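Long-range contact in mevalonate kinase, putative (Leishmania major, PDB 2HFS), which probably catalyses the ATP-dependent phosphorylation of (R)-mevalonate to (R)-5-phosphomevalonate, an early step of isoprenoid and sterol biosynthesis: residues Q78-V91 / D118-L132. Residues are numbered along the deposited sequence; the frame is centred on the assembly and turned at random.
Sequences QIKAHQLVLDHLKV and DVVAFSRALSELYQL
Asp118 receives two hydrogen bonds from Gln78 and His82 of helix 78-88, one on each carboxylate oxygen. His82 NE2 gives an almost straight bond to OD1 of Asp118 (2.9 Å, 176°), and NE2 of Gln78 donates to Asp118 OD2 at 2.8 Å; both donors meet the syn side, tilted somewhat out of the carboxylate plane. The histidine ring stands nearly perpendicular to the carboxylate, and CG of Gln78 lies over one face of the imidazole, toward its rim. Asp118 OD2 also bonds Tyr150, making three bonds to this buried carboxylate; Arg75 hydrogen-bonds OE1 of Gln78, so the amide is gripped at both ends, which should favour one orientation.

One turn on, Phe122 reaches across with CG anti to its backbone N (chi1 -172°), putting its ring edge against His82 O and its CZ 3.7 Å from Leu86 CD2. Val85 is a knob among Val119, Phe122, Ser123 and Leu126, its CG1 3.5 Å from Leu126 CD1. Ser123 OG, beside that knob, bonds back to Val119 O and out to Ser142. Beyond the Schellman turn at Lys90, Val91 lays CG2 over the centre of the Tyr130 ring, a CH-pi contact at 4.1 Å.

Helices 78-88 and 118-130 run in the same general direction, crossing at -34°, their segment axes 10.3 Å apart at closest approach, within the N-terminal GHMP kinase region. Met100 of strand 97-103 touches both His82 and Phe122, Leu126 rests on Leu49 of strand 36-52, and helix 136-146 packs against Val85 through Ser142.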
loop_
_atom_site.group_PDB
_atom_site.type_symbol
_atom_site.label_atom_id
_atom_site.label_comp_id
_atom_site.label_asym_id
_atom_site.label_seq_id
_atom_site.Cartn_x
_atom_site.Cartn_y
_atom_site.Cartn_z
ATOM N N GLN A 78 4.612 -9.641 -12.677
ATOM C CA GLN A 78 4.839 -8.361 -13.330
ATOM C C GLN A 78 4.623 -8.409 -14.839
ATOM O O GLN A 78 4.012 -7.497 -15.398
ATOM C CB GLN A 78 6.225 -7.819 -13.040
ATOM C CG GLN A 78 6.376 -6.399 -13.488
ATOM C CD GLN A 78 7.768 -5.912 -13.286
ATOM O OE1 GLN A 78 8.696 -6.468 -13.866
ATOM N NE2 GLN A 78 7.933 -4.879 -12.446
ATOM N N ILE A 79 5.175 -9.443 -15.479
ATOM C CA ILE A 79 5.009 -9.676 -16.900
ATOM C C ILE A 79 3.521 -9.683 -17.272
ATOM O O ILE A 79 3.095 -9.022 -18.218
ATOM C CB ILE A 79 5.692 -11.012 -17.297
ATOM C CG1 ILE A 79 7.224 -10.900 -17.132
ATOM C CG2 ILE A 79 5.298 -11.418 -18.694
ATOM C CD1 ILE A 79 8.015 -12.087 -17.647
ATOM N N LYS A 80 2.730 -10.439 -16.527
ATOM C CA LYS A 80 1.294 -10.502 -16.794
ATOM C C LYS A 80 0.629 -9.148 -16.536
ATOM O O LYS A 80 -0.204 -8.701 -17.329
ATOM C CB LYS A 80 0.623 -11.600 -15.969
ATOM C CG LYS A 80 0.992 -13.026 -16.392
ATOM C CD LYS A 80 0.210 -14.067 -15.578
ATOM N N ALA A 81 1.025 -8.503 -15.434
ATOM C CA ALA A 81 0.488 -7.204 -15.028
ATOM C C ALA A 81 0.693 -6.140 -16.109
ATOM O O ALA A 81 -0.246 -5.449 -16.509
ATOM C CB ALA A 81 1.152 -6.754 -13.710
ATOM N N HIS A 82 1.927 -6.016 -16.580
ATOM C CA HIS A 82 2.255 -5.028 -17.602
ATOM C C HIS A 82 1.499 -5.277 -18.909
ATOM O O HIS A 82 1.061 -4.328 -19.574
ATOM C CB HIS A 82 3.751 -5.003 -17.860
ATOM C CG HIS A 82 4.535 -4.372 -16.758
ATOM N ND1 HIS A 82 5.905 -4.458 -16.682
ATOM C CD2 HIS A 82 4.139 -3.645 -15.686
ATOM C CE1 HIS A 82 6.324 -3.803 -15.615
ATOM N NE2 HIS A 82 5.270 -3.298 -14.993
ATOM N N GLN A 83 1.355 -6.547 -19.282
ATOM C CA GLN A 83 0.662 -6.885 -20.511
ATOM C C GLN A 83 -0.820 -6.541 -20.395
ATOM O O GLN A 83 -1.430 -6.070 -21.352
ATOM C CB GLN A 83 0.888 -8.352 -20.914
ATOM C CG GLN A 83 0.397 -8.662 -22.334
ATOM C CD GLN A 83 1.091 -7.799 -23.377
ATOM O OE1 GLN A 83 2.314 -7.810 -23.475
ATOM N NE2 GLN A 83 0.313 -7.046 -24.146
ATOM N N LEU A 84 -1.383 -6.746 -19.209
ATOM C CA LEU A 84 -2.777 -6.373 -18.938
ATOM C C LEU A 84 -3.028 -4.891 -19.177
ATOM O O LEU A 84 -4.051 -4.497 -19.761
ATOM C CB LEU A 84 -3.125 -6.732 -17.505
ATOM C CG LEU A 84 -3.538 -8.211 -17.408
ATOM C CD1 LEU A 84 -3.688 -8.632 -15.978
ATOM C CD2 LEU A 84 -4.837 -8.432 -18.181
ATOM N N VAL A 85 -2.083 -4.072 -18.712
ATOM C CA VAL A 85 -2.156 -2.619 -18.881
ATOM C C VAL A 85 -1.995 -2.229 -20.357
ATOM O O VAL A 85 -2.757 -1.408 -20.874
ATOM C CB VAL A 85 -1.112 -1.901 -18.000
ATOM C CG1 VAL A 85 -1.078 -0.367 -18.283
ATOM C CG2 VAL A 85 -1.392 -2.192 -16.517
ATOM N N LEU A 86 -1.005 -2.809 -21.031
ATOM C CA LEU A 86 -0.825 -2.530 -22.455
ATOM C C LEU A 86 -2.094 -2.851 -23.246
ATOM O O LEU A 86 -2.557 -2.016 -24.034
ATOM C CB LEU A 86 0.363 -3.309 -23.025
ATOM C CG LEU A 86 1.721 -2.846 -22.501
ATOM C CD1 LEU A 86 2.864 -3.803 -22.904
ATOM C CD2 LEU A 86 2.011 -1.474 -23.000
ATOM N N ASP A 87 -2.645 -4.041 -23.024
ATOM C CA ASP A 87 -3.895 -4.464 -23.698
ATOM C C ASP A 87 -5.054 -3.518 -23.374
ATOM O O ASP A 87 -5.811 -3.132 -24.261
ATOM C CB ASP A 87 -4.265 -5.901 -23.328
ATOM C CG ASP A 87 -3.253 -6.925 -23.838
ATOM O OD1 ASP A 87 -2.584 -6.660 -24.860
ATOM O OD2 ASP A 87 -3.057 -8.018 -23.265
ATOM N N HIS A 88 -5.177 -3.138 -22.105
ATOM C CA HIS A 88 -6.233 -2.231 -21.662
ATOM C C HIS A 88 -6.128 -0.877 -22.341
ATOM O O HIS A 88 -7.134 -0.272 -22.696
ATOM C CB HIS A 88 -6.181 -2.054 -20.143
ATOM C CG HIS A 88 -7.165 -1.057 -19.615
ATOM N ND1 HIS A 88 -8.517 -1.316 -19.521
ATOM C CD2 HIS A 88 -6.989 0.201 -19.144
ATOM C CE1 HIS A 88 -9.128 -0.261 -19.009
ATOM N NE2 HIS A 88 -8.225 0.676 -18.786
ATOM N N LEU A 89 -4.899 -0.416 -22.530
ATOM C CA LEU A 89 -4.651 0.888 -23.142
ATOM C C LEU A 89 -4.509 0.830 -24.663
ATOM O O LEU A 89 -4.216 1.848 -25.309
ATOM C CB LEU A 89 -3.430 1.530 -22.480
ATOM C CG LEU A 89 -3.741 1.860 -21.015
ATOM C CD1 LEU A 89 -2.571 2.532 -20.335
ATOM C CD2 LEU A 89 -5.005 2.732 -20.924
ATOM N N LYS A 90 -4.720 -0.367 -25.211
ATOM C CA LYS A 90 -4.663 -0.612 -26.641
ATOM C C LYS A 90 -3.291 -0.247 -27.224
ATOM O O LYS A 90 -3.187 0.390 -28.266
ATOM C CB LYS A 90 -5.816 0.119 -27.353
ATOM C CG LYS A 90 -7.199 -0.281 -26.825
ATOM C CD LYS A 90 -7.734 -1.514 -27.520
ATOM C CE LYS A 90 -8.565 -2.380 -26.577
ATOM N NZ LYS A 90 -9.132 -3.570 -27.284
ATOM N N VAL A 91 -2.244 -0.653 -26.520
ATOM C CA VAL A 91 -0.884 -0.408 -26.952
ATOM C C VAL A 91 -0.329 -1.723 -27.513
ATOM O O VAL A 91 -0.462 -2.782 -26.889
ATOM C CB VAL A 91 -0.026 0.120 -25.788
ATOM C CG1 VAL A 91 1.386 0.317 -26.229
ATOM C CG2 VAL A 91 -0.626 1.414 -25.234
ATOM N N ASP A 118 3.706 0.119 -9.079
ATOM C CA ASP A 118 4.258 -0.306 -10.380
ATOM C C ASP A 118 3.263 -0.035 -11.509
ATOM O O ASP A 118 3.565 0.763 -12.418
ATOM C CB ASP A 118 4.657 -1.785 -10.289
ATOM C CG ASP A 118 5.290 -2.342 -11.573
ATOM O OD1 ASP A 118 5.436 -1.624 -12.587
ATOM O OD2 ASP A 118 5.681 -3.520 -11.627
ATOM N N VAL A 119 2.081 -0.660 -11.455
ATOM C CA VAL A 119 1.112 -0.493 -12.551
ATOM C C VAL A 119 0.573 0.931 -12.634
ATOM O O VAL A 119 0.244 1.383 -13.718
ATOM C CB VAL A 119 -0.044 -1.544 -12.595
ATOM C CG1 VAL A 119 0.496 -2.916 -13.012
ATOM C CG2 VAL A 119 -0.803 -1.646 -11.254
ATOM N N VAL A 120 0.526 1.651 -11.507
ATOM C CA VAL A 120 0.092 3.047 -11.574
ATOM C C VAL A 120 1.116 3.873 -12.350
ATOM O O VAL A 120 0.767 4.554 -13.321
ATOM C CB VAL A 120 -0.198 3.652 -10.184
ATOM C CG1 VAL A 120 -0.319 5.166 -10.255
ATOM C CG2 VAL A 120 -1.493 3.039 -9.601
ATOM N N ALA A 121 2.385 3.784 -11.945
ATOM C CA ALA A 121 3.451 4.547 -12.601
ATOM C C ALA A 121 3.492 4.247 -14.104
ATOM O O ALA A 121 3.591 5.168 -14.936
ATOM C CB ALA A 121 4.796 4.232 -11.944
ATOM N N PHE A 122 3.380 2.967 -14.441
ATOM C CA PHE A 122 3.346 2.491 -15.830
ATOM C C PHE A 122 2.194 3.107 -16.640
ATOM O O PHE A 122 2.416 3.611 -17.740
ATOM C CB PHE A 122 3.266 0.947 -15.822
ATOM C CG PHE A 122 3.416 0.304 -17.182
ATOM C CD1 PHE A 122 4.251 0.842 -18.152
ATOM C CD2 PHE A 122 2.699 -0.858 -17.478
ATOM C CE1 PHE A 122 4.381 0.216 -19.425
ATOM C CE2 PHE A 122 2.821 -1.493 -18.727
ATOM C CZ PHE A 122 3.666 -0.957 -19.696
ATOM N N SER A 123 0.973 3.046 -16.093
ATOM C CA SER A 123 -0.205 3.632 -16.723
ATOM C C SER A 123 -0.018 5.112 -17.003
ATOM O O SER A 123 -0.379 5.594 -18.072
ATOM C CB SER A 123 -1.431 3.405 -15.848
ATOM O OG SER A 123 -1.717 2.010 -15.782
ATOM N N ARG A 124 0.530 5.832 -16.027
ATOM C CA ARG A 124 0.829 7.250 -16.180
ATOM C C ARG A 124 1.858 7.507 -17.285
ATOM O O ARG A 124 1.656 8.386 -18.115
ATOM C CB ARG A 124 1.294 7.853 -14.843
ATOM C CG ARG A 124 0.161 8.016 -13.801
ATOM C CD ARG A 124 0.506 8.973 -12.653
ATOM N NE ARG A 124 -0.551 9.065 -11.643
ATOM C CZ ARG A 124 -1.696 9.723 -11.797
ATOM N NH1 ARG A 124 -1.977 10.360 -12.940
ATOM N NH2 ARG A 124 -2.576 9.732 -10.810
ATOM N N ALA A 125 2.947 6.736 -17.296
ATOM C CA ALA A 125 3.984 6.891 -18.337
ATOM C C ALA A 125 3.462 6.580 -19.732
ATOM O O ALA A 125 3.823 7.269 -20.684
ATOM C CB ALA A 125 5.194 6.034 -18.025
ATOM N N LEU A 126 2.637 5.540 -19.849
ATOM C CA LEU A 126 1.984 5.212 -21.113
ATOM C C LEU A 126 1.090 6.371 -21.544
ATOM O O LEU A 126 1.100 6.773 -22.729
ATOM C CB LEU A 126 1.179 3.905 -21.005
ATOM C CG LEU A 126 1.997 2.613 -20.850
ATOM C CD1 LEU A 126 1.075 1.433 -20.457
ATOM C CD2 LEU A 126 2.757 2.285 -22.145
ATOM N N SER A 127 0.321 6.912 -20.593
ATOM C CA SER A 127 -0.517 8.058 -20.905
ATOM C C SER A 127 0.343 9.172 -21.484
ATOM O O SER A 127 -0.022 9.783 -22.495
ATOM C CB SER A 127 -1.262 8.563 -19.663
ATOM O OG SER A 127 -2.103 9.659 -20.005
ATOM N N GLU A 128 1.493 9.427 -20.862
ATOM C CA GLU A 128 2.382 10.445 -21.408
ATOM C C GLU A 128 2.810 10.106 -22.831
ATOM O O GLU A 128 2.617 10.903 -23.745
ATOM C CB GLU A 128 3.621 10.692 -20.554
ATOM C CG GLU A 128 4.479 11.798 -21.156
ATOM C CD GLU A 128 5.660 12.238 -20.324
ATOM O OE1 GLU A 128 5.755 11.865 -19.147
ATOM O OE2 GLU A 128 6.504 12.987 -20.870
ATOM N N LEU A 129 3.383 8.919 -23.013
ATOM C CA LEU A 129 4.075 8.602 -24.246
ATOM C C LEU A 129 3.108 8.500 -25.412
ATOM O O LEU A 129 3.425 8.925 -26.524
ATOM C CB LEU A 129 4.858 7.308 -24.095
ATOM C CG LEU A 129 5.964 7.120 -25.142
ATOM C CD1 LEU A 129 7.219 7.789 -24.633
ATOM C CD2 LEU A 129 6.218 5.647 -25.335
ATOM N N TYR A 130 1.921 7.957 -25.140
ATOM C CA TYR A 130 0.864 7.822 -26.143
ATOM C C TYR A 130 -0.104 9.017 -26.143
ATOM O O TYR A 130 -1.077 9.053 -26.918
ATOM C CB TYR A 130 0.152 6.466 -25.962
ATOM C CG TYR A 130 1.087 5.314 -26.303
ATOM C CD1 TYR A 130 1.068 4.731 -27.563
ATOM C CD2 TYR A 130 2.030 4.847 -25.372
ATOM C CE1 TYR A 130 1.951 3.689 -27.891
ATOM C CE2 TYR A 130 2.924 3.824 -25.692
ATOM C CZ TYR A 130 2.885 3.262 -26.954
ATOM O OH TYR A 130 3.750 2.234 -27.247
ATOM N N GLN A 131 0.193 10.004 -25.296
ATOM C CA GLN A 131 -0.634 11.207 -25.107
ATOM C C GLN A 131 -2.119 10.866 -24.982
ATOM O O GLN A 131 -2.951 11.318 -25.779
ATOM C CB GLN A 131 -0.401 12.247 -26.225
ATOM C CG GLN A 131 0.965 12.916 -26.232
ATOM C CD GLN A 131 1.120 13.972 -25.164
ATOM O OE1 GLN A 131 0.622 15.086 -25.311
ATOM N NE2 GLN A 131 1.837 13.635 -24.097
ATOM N N LEU A 132 -2.443 10.073 -23.965
ATOM C CA LEU A 132 -3.803 9.566 -23.803
ATOM C C LEU A 132 -4.619 10.481 -22.912
ATOM O O LEU A 132 -5.849 10.354 -22.858
ATOM C CB LEU A 132 -3.795 8.156 -23.207
ATOM C CG LEU A 132 -2.982 7.090 -23.945
ATOM C CD1 LEU A 132 -2.938 5.805 -23.148
ATOM C CD2 LEU A 132 -3.522 6.858 -25.377
#